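Local coordinates for nonsense-mediated mRNA decay protein 2 (Saccharomyces cerevisiae, PDB 4LUN) that takes part in nonsense-mediated decay of mRNAs with premature stop codons, the chain here being its N-terminal MIF4G domain, a HEAT-repeat helical fold, at residues A[157-162]-A[170-175]; A[118-123]-A[145-150]. All blocks are in the same frame, centred on the assembly; numbering follows the deposited sequence. Where two conformers were deposited one is given.

Contact 1: residues A[157-162]-A[170-175]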
loop_
_atom_site.group_PDB
_atom_site.type_symbol
_atom_site.label_atom_id
_atom_site.label_comp_id
_atom_site.label_asym_id
_atom_site.label_seq_id
_atom_site.Cartn_x
_atom_site.Cartn_y
_atom_site.Cartn_z
ATOM N N ARG A 157 0.496 13.634 2.377
ATOM C CA ARG A 157 1.314 14.174 1.296
ATOM C C ARG A 157 2.804 13.930 1.415
ATOM O O ARG A 157 3.447 13.533 0.445
ATOM C CB ARG A 157 1.095 15.687 1.181
ATOM C CG ARG A 157 -0.369 16.092 1.261
ATOM C CD ARG A 157 -0.531 17.595 1.026
ATOM N NE ARG A 157 0.051 18.404 2.097
ATOM C CZ ARG A 157 0.097 19.733 2.071
ATOM N NH1 ARG A 157 -0.405 20.394 1.036
ATOM N NH2 ARG A 157 0.647 20.405 3.072
ATOM N N THR A 158 3.362 14.218 2.587
ATOM C CA THR A 158 4.813 14.247 2.727
ATOM C C THR A 158 5.200 14.141 4.194
ATOM O O THR A 158 4.411 14.472 5.073
ATOM C CB THR A 158 5.389 15.560 2.125
ATOM O OG1 THR A 158 6.791 15.651 2.406
ATOM C CG2 THR A 158 4.689 16.775 2.727
ATOM N N LEU A 159 6.415 13.674 4.466
ATOM C CA LEU A 159 6.896 13.652 5.837
ATOM C C LEU A 159 7.020 15.066 6.374
ATOM O O LEU A 159 7.041 15.273 7.581
ATOM C CB LEU A 159 8.248 12.946 5.934
ATOM C CG LEU A 159 8.255 11.446 5.637
ATOM C CD1 LEU A 159 9.673 10.916 5.587
ATOM C CD2 LEU A 159 7.443 10.673 6.678
ATOM N N ASP A 160 7.097 16.041 5.478
ATOM C CA ASP A 160 7.244 17.433 5.899
ATOM C C ASP A 160 6.018 17.979 6.648
ATOM O O ASP A 160 6.095 19.023 7.293
ATOM C CB ASP A 160 7.573 18.332 4.701
ATOM C CG ASP A 160 9.020 18.214 4.254
ATOM O OD1 ASP A 160 9.833 17.636 5.007
ATOM O OD2 ASP A 160 9.347 18.711 3.152
ATOM N N ASP A 161 4.895 17.271 6.572
ATOM C CA ASP A 161 3.662 17.689 7.234
ATOM C C ASP A 161 3.593 17.188 8.667
ATOM O O ASP A 161 2.734 17.616 9.442
ATOM C CB ASP A 161 2.430 17.148 6.504
ATOM C CG ASP A 161 2.149 17.863 5.197
ATOM O OD1 ASP A 161 1.529 17.231 4.319
ATOM O OD2 ASP A 161 2.525 19.046 5.044
ATOM N N ILE A 162 4.467 16.254 9.016
ATOM C CA ILE A 162 4.426 15.665 10.350
ATOM C C ILE A 162 5.191 16.556 11.321
ATOM O O ILE A 162 6.285 17.027 11.011
ATOM C CB ILE A 162 4.985 14.231 10.355
ATOM C CG1 ILE A 162 4.264 13.395 9.299
ATOM C CG2 ILE A 162 4.826 13.601 11.723
ATOM C CD1 ILE A 162 4.716 11.946 9.222
ATOM N N ASN A 170 10.945 3.988 12.097
ATOM C CA ASN A 170 12.400 3.965 11.953
ATOM C C ASN A 170 12.882 4.089 10.512
ATOM O O ASN A 170 13.858 4.792 10.239
ATOM C CB ASN A 170 12.992 2.693 12.571
ATOM C CG ASN A 170 12.933 2.694 14.083
ATOM O OD1 ASN A 170 12.112 3.381 14.687
ATOM N ND2 ASN A 170 13.809 1.911 14.706
ATOM N N PHE A 171 12.205 3.418 9.586
ATOM C CA PHE A 171 12.697 3.363 8.210
ATOM C C PHE A 171 12.590 4.695 7.476
ATOM O O PHE A 171 13.176 4.867 6.419
ATOM C CB PHE A 171 12.029 2.226 7.417
ATOM C CG PHE A 171 10.679 2.570 6.833
ATOM C CD1 PHE A 171 10.569 2.970 5.508
ATOM C CD2 PHE A 171 9.520 2.410 7.577
ATOM C CE1 PHE A 171 9.335 3.256 4.959
ATOM C CE2 PHE A 171 8.283 2.701 7.034
ATOM C CZ PHE A 171 8.190 3.124 5.724
ATOM N N LEU A 172 11.845 5.631 8.056
ATOM C CA LEU A 172 11.654 6.938 7.429
ATOM C C LEU A 172 12.401 8.033 8.181
ATOM O O LEU A 172 12.257 9.208 7.856
ATOM C CB LEU A 172 10.167 7.294 7.389
ATOM C CG LEU A 172 9.306 6.398 6.499
ATOM C CD1 LEU A 172 7.843 6.649 6.765
ATOM C CD2 LEU A 172 9.626 6.677 5.035
ATOM N N GLN A 173 13.178 7.652 9.192
ATOM C CA GLN A 173 13.833 8.646 10.051
ATOM C C GLN A 173 15.176 9.101 9.506
ATOM O O GLN A 173 15.767 8.443 8.646
ATOM C CB GLN A 173 14.029 8.093 11.465
ATOM C CG GLN A 173 12.754 8.013 12.300
ATOM C CD GLN A 173 12.995 7.405 13.668
ATOM O OE1 GLN A 173 14.140 7.192 14.072
ATOM N NE2 GLN A 173 11.914 7.112 14.385
ATOM N N LYS A 174 15.643 10.239 10.026
ATOM C CA LYS A 174 16.991 10.752 9.758
ATOM C C LYS A 174 17.198 11.241 8.321
ATOM O O LYS A 174 18.338 11.371 7.861
ATOM C CB LYS A 174 18.060 9.711 10.128
ATOM C CG LYS A 174 18.034 9.260 11.588
ATOM C CD LYS A 174 18.227 10.437 12.536
ATOM C CE LYS A 174 18.558 9.971 13.950
ATOM N NZ LYS A 174 17.469 9.155 14.565
ATOM N N LYS A 175 16.107 11.525 7.614
ATOM C CA LYS A 175 16.224 12.058 6.263
ATOM C C LYS A 175 16.757 13.489 6.290
ATOM O O LYS A 175 16.254 14.331 7.037
ATOM C CB LYS A 175 14.879 12.006 5.538
ATOM C CG LYS A 175 14.326 10.596 5.380
ATOM C CD LYS A 175 13.096 10.572 4.477
ATOM C CE LYS A 175 12.710 9.142 4.124
ATOM N NZ LYS A 175 13.822 8.445 3.411
#

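Contact 2: residues A[118-123]-A[145-150]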
loop_
_atom_site.group_PDB
_atom_site.type_symbol
_atom_site.label_atom_id
_atom_site.label_comp_id
_atom_site.label_asym_id
_atom_site.label_seq_id
_atom_site.Cartn_x
_atom_site.Cartn_y
_atom_site.Cartn_z
ATOM N N GLN A 118 3.566 3.437 10.350
ATOM C CA GLN A 118 4.175 2.313 11.061
ATOM C C GLN A 118 3.770 0.994 10.407
ATOM O O GLN A 118 4.475 -0.010 10.524
ATOM C CB GLN A 118 3.772 2.332 12.537
ATOM C CG GLN A 118 4.404 1.240 13.391
ATOM C CD GLN A 118 5.924 1.284 13.394
ATOM O OE1 GLN A 118 6.527 2.355 13.440
ATOM N NE2 GLN A 118 6.550 0.110 13.348
ATOM N N ALA A 119 2.657 1.008 9.671
ATOM C CA ALA A 119 2.167 -0.200 8.994
ATOM C C ALA A 119 3.114 -0.702 7.905
ATOM O O ALA A 119 3.024 -1.854 7.444
ATOM C CB ALA A 119 0.792 0.059 8.406
ATOM N N PHE A 120 4.036 0.169 7.493
ATOM C CA PHE A 120 4.939 -0.127 6.404
ATOM C C PHE A 120 6.347 -0.496 6.861
ATOM O O PHE A 120 7.190 -0.844 6.044
ATOM C CB PHE A 120 4.981 1.070 5.433
ATOM C CG PHE A 120 3.643 1.384 4.837
ATOM C CD1 PHE A 120 2.917 0.383 4.201
ATOM C CD2 PHE A 120 3.100 2.647 4.937
ATOM C CE1 PHE A 120 1.670 0.641 3.664
ATOM C CE2 PHE A 120 1.843 2.926 4.410
ATOM C CZ PHE A 120 1.127 1.914 3.767
ATOM N N GLU A 121 6.605 -0.430 8.164
ATOM C CA GLU A 121 7.908 -0.868 8.660
ATOM C C GLU A 121 7.999 -2.384 8.474
ATOM O O GLU A 121 7.093 -3.119 8.880
ATOM C CB GLU A 121 8.056 -0.484 10.138
ATOM C CG GLU A 121 9.405 -0.881 10.774
ATOM C CD GLU A 121 10.543 0.083 10.455
ATOM O OE1 GLU A 121 10.322 1.310 10.515
ATOM O OE2 GLU A 121 11.669 -0.382 10.159
ATOM N N ASN A 122 9.073 -2.849 7.844
ATOM C CA ASN A 122 9.247 -4.284 7.629
ATOM C C ASN A 122 9.440 -4.995 8.955
ATOM O O ASN A 122 9.984 -4.420 9.906
ATOM C CB ASN A 122 10.460 -4.566 6.741
ATOM C CG ASN A 122 10.236 -4.207 5.283
ATOM O OD1 ASN A 122 9.097 -4.052 4.826
ATOM N ND2 ASN A 122 11.331 -4.044 4.554
ATOM N N PRO A 123 9.016 -6.262 9.023
ATOM C CA PRO A 123 9.355 -7.053 10.207
ATOM C C PRO A 123 10.870 -7.099 10.343
ATOM O O PRO A 123 11.575 -7.012 9.343
ATOM C CB PRO A 123 8.811 -8.447 9.871
ATOM C CG PRO A 123 7.739 -8.210 8.851
ATOM C CD PRO A 123 8.216 -7.017 8.042
ATOM N N ARG A 145 -2.923 0.542 -0.287
ATOM C CA ARG A 145 -3.980 1.042 -1.164
ATOM C C ARG A 145 -4.665 2.235 -0.517
ATOM O O ARG A 145 -4.869 3.284 -1.150
ATOM C CB ARG A 145 -4.990 -0.069 -1.450
ATOM C CG ARG A 145 -5.992 0.275 -2.538
ATOM C CD ARG A 145 -7.269 0.818 -1.965
ATOM N NE ARG A 145 -8.187 1.239 -3.022
ATOM C CZ ARG A 145 -9.124 0.456 -3.542
ATOM N NH1 ARG A 145 -9.268 -0.788 -3.098
ATOM N NH2 ARG A 145 -9.920 0.918 -4.498
ATOM N N VAL A 146 -4.995 2.082 0.758
ATOM C CA VAL A 146 -5.682 3.138 1.503
ATOM C C VAL A 146 -4.799 4.376 1.628
ATOM O O VAL A 146 -5.273 5.507 1.477
ATOM C CB VAL A 146 -6.146 2.625 2.887
ATOM C CG1 VAL A 146 -6.574 3.785 3.780
ATOM C CG2 VAL A 146 -7.297 1.622 2.712
ATOM N N PHE A 147 -3.516 4.155 1.911
ATOM C CA PHE A 147 -2.570 5.259 1.980
ATOM C C PHE A 147 -2.583 6.047 0.686
ATOM O O PHE A 147 -2.626 7.278 0.701
ATOM C CB PHE A 147 -1.146 4.788 2.236
ATOM C CG PHE A 147 -0.147 5.900 2.140
ATOM C CD1 PHE A 147 0.159 6.655 3.258
ATOM C CD2 PHE A 147 0.461 6.207 0.932
ATOM C CE1 PHE A 147 1.057 7.714 3.175
ATOM C CE2 PHE A 147 1.358 7.264 0.843
ATOM C CZ PHE A 147 1.656 8.010 1.978
ATOM N N THR A 148 -2.529 5.325 -0.428
ATOM C CA THR A 148 -2.396 5.958 -1.731
ATOM C C THR A 148 -3.650 6.748 -2.100
ATOM O O THR A 148 -3.552 7.843 -2.678
ATOM C CB THR A 148 -2.023 4.931 -2.811
ATOM O OG1 THR A 148 -0.822 4.269 -2.405
ATOM C CG2 THR A 148 -1.732 5.633 -4.130
ATOM N N GLU A 149 -4.814 6.222 -1.735
ATOM C CA GLU A 149 -6.061 6.921 -2.024
ATOM C C GLU A 149 -6.104 8.235 -1.245
ATOM O O GLU A 149 -6.594 9.261 -1.754
ATOM C CB GLU A 149 -7.284 6.067 -1.674
ATOM C CG GLU A 149 -7.406 4.734 -2.411
ATOM C CD GLU A 149 -7.785 4.861 -3.882
ATOM O OE1 GLU A 149 -7.867 5.995 -4.409
ATOM O OE2 GLU A 149 -7.997 3.804 -4.515
ATOM N N LEU A 150 -5.576 8.218 -0.021
ATOM C CA LEU A 150 -5.534 9.437 0.798
ATOM C C LEU A 150 -4.426 10.395 0.368
ATOM O O LEU A 150 -4.491 11.606 0.627
ATOM C CB LEU A 150 -5.380 9.099 2.288
ATOM C CG LEU A 150 -6.619 8.461 2.896
ATOM C CD1 LEU A 150 -6.274 7.850 4.256
ATOM C CD2 LEU A 150 -7.716 9.517 3.038
#

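Contact 1: residues A[157-162]-A[170-175]
Leu159 carries this contact for its segment, reaching over to Leu172 and Lys175 in the long loop between helices 130-152 and 182-190. Walking along 157-162, the chain first fixes its own turn. Arg157 grips Asp161 side-on, Arg157 NE to Asp161 OD1 at 2.9 Å and NH2 to OD2 at 3.0 Å, both oxygens met on their syn side; Trp17 adds a cation-pi partner for the arginine. Thr158 OG1 accepts from Asp160 N at 3.1 Å, a nearly straight bond (171°) that makes an ST turn and leads into the 3-10 turn 159-161. At Leu159, CG lies anti to the carbonyl carbon (chi1 -67°), and the two methyls of the fork divide the work. Leu159 CD2 meets Leu172 CD1 at 4.0 Å, methyl against methyl. Leu159 CD1 packs on the aliphatic part of Lys175, 3.6 Å from its CD, and also nears the backbone O of Leu172. The lysine chain passes Leu159 at about a right angle and bends at chi4 (-60°), about the CD-CE bond whose two carbons lie against Leu159 CD1. Leu182 of helix 182-190 also packs on Leu159. Further on, Asp160 OD1 forms a salt bridge with Lys179, and Ile162 turns to Ser110 and Leu113 of helix 106-116. The chemistry across the contact is thus apolar: leucine methyls and lysine methylenes join the segments by van der Waals contact in a partly buried place, while the Arg157-Asp161 and Thr158-Asp160 bonds shape 157-162 from within.

Contact 2: residues A[118-123]-A[145-150]
Phe120 and Phe147 form an offset edge-to-face aromatic pair inside the helical-repeat MIF4G domain, where the turn following helix 106-116 packs on helix 130-152. The ring centroids are 6.0 Å apart and the planes stand at 88°, the edge of Phe120 directed toward the face of Phe147. Different first torsions bring the rings together: Phe120 has CG beside its backbone N (chi1 -60°), whereas Phe147 throws CG anti to the backbone N (chi1 173°). That torsion sets where the Phe147 ring goes; the CB of Phe147, placed by the helix backbone, lies near the plane of the Phe120 ring, at its edge.

Both phenylalanines are buried. Ile186 of helix 182-190 touches each of them, Leu183 adds to the cover of Phe147, and the ring of Phe156 meets Phe147 too, so the two loops flanking helix 130-152, that helix and helix 182-190 meet in one apolar cluster. One helical turn along from Arg145, Glu149 offers OE2 to the arginine NE at 3.0 Å through its anti lone pair, in the guanidinium plane; NH2 makes a weak second bond to the same oxygen. Asn87 also takes a bond from Arg145 NH2. Across the two segments, the shortest approach is from Phe120 CZ to Phe147 CB, 4.0 Å.

From the N terminus, segment 118-123 follows helix 106-116; the chain then runs through helix 130-152, and contact 2 closes a span of 21 intervening residues, 15 of them helical. Contact 1 follows in series, neither nested nor crossed: 157-162 comes just after the helix, and seven non-helical residues later 170-175 folds back against 157-162. Although their centres lie 13 Å apart, the two contacts touch. Glu121 OE1 probably accepts a hydrogen bond from Phe171 N, 3.0 Å away, and Phe171 CE2 packs 3.7 Å from Phe120 C. Helix 182-190 touches residues of both contacts, which brings it together with helix 130-152 and the loops on each end of that helix.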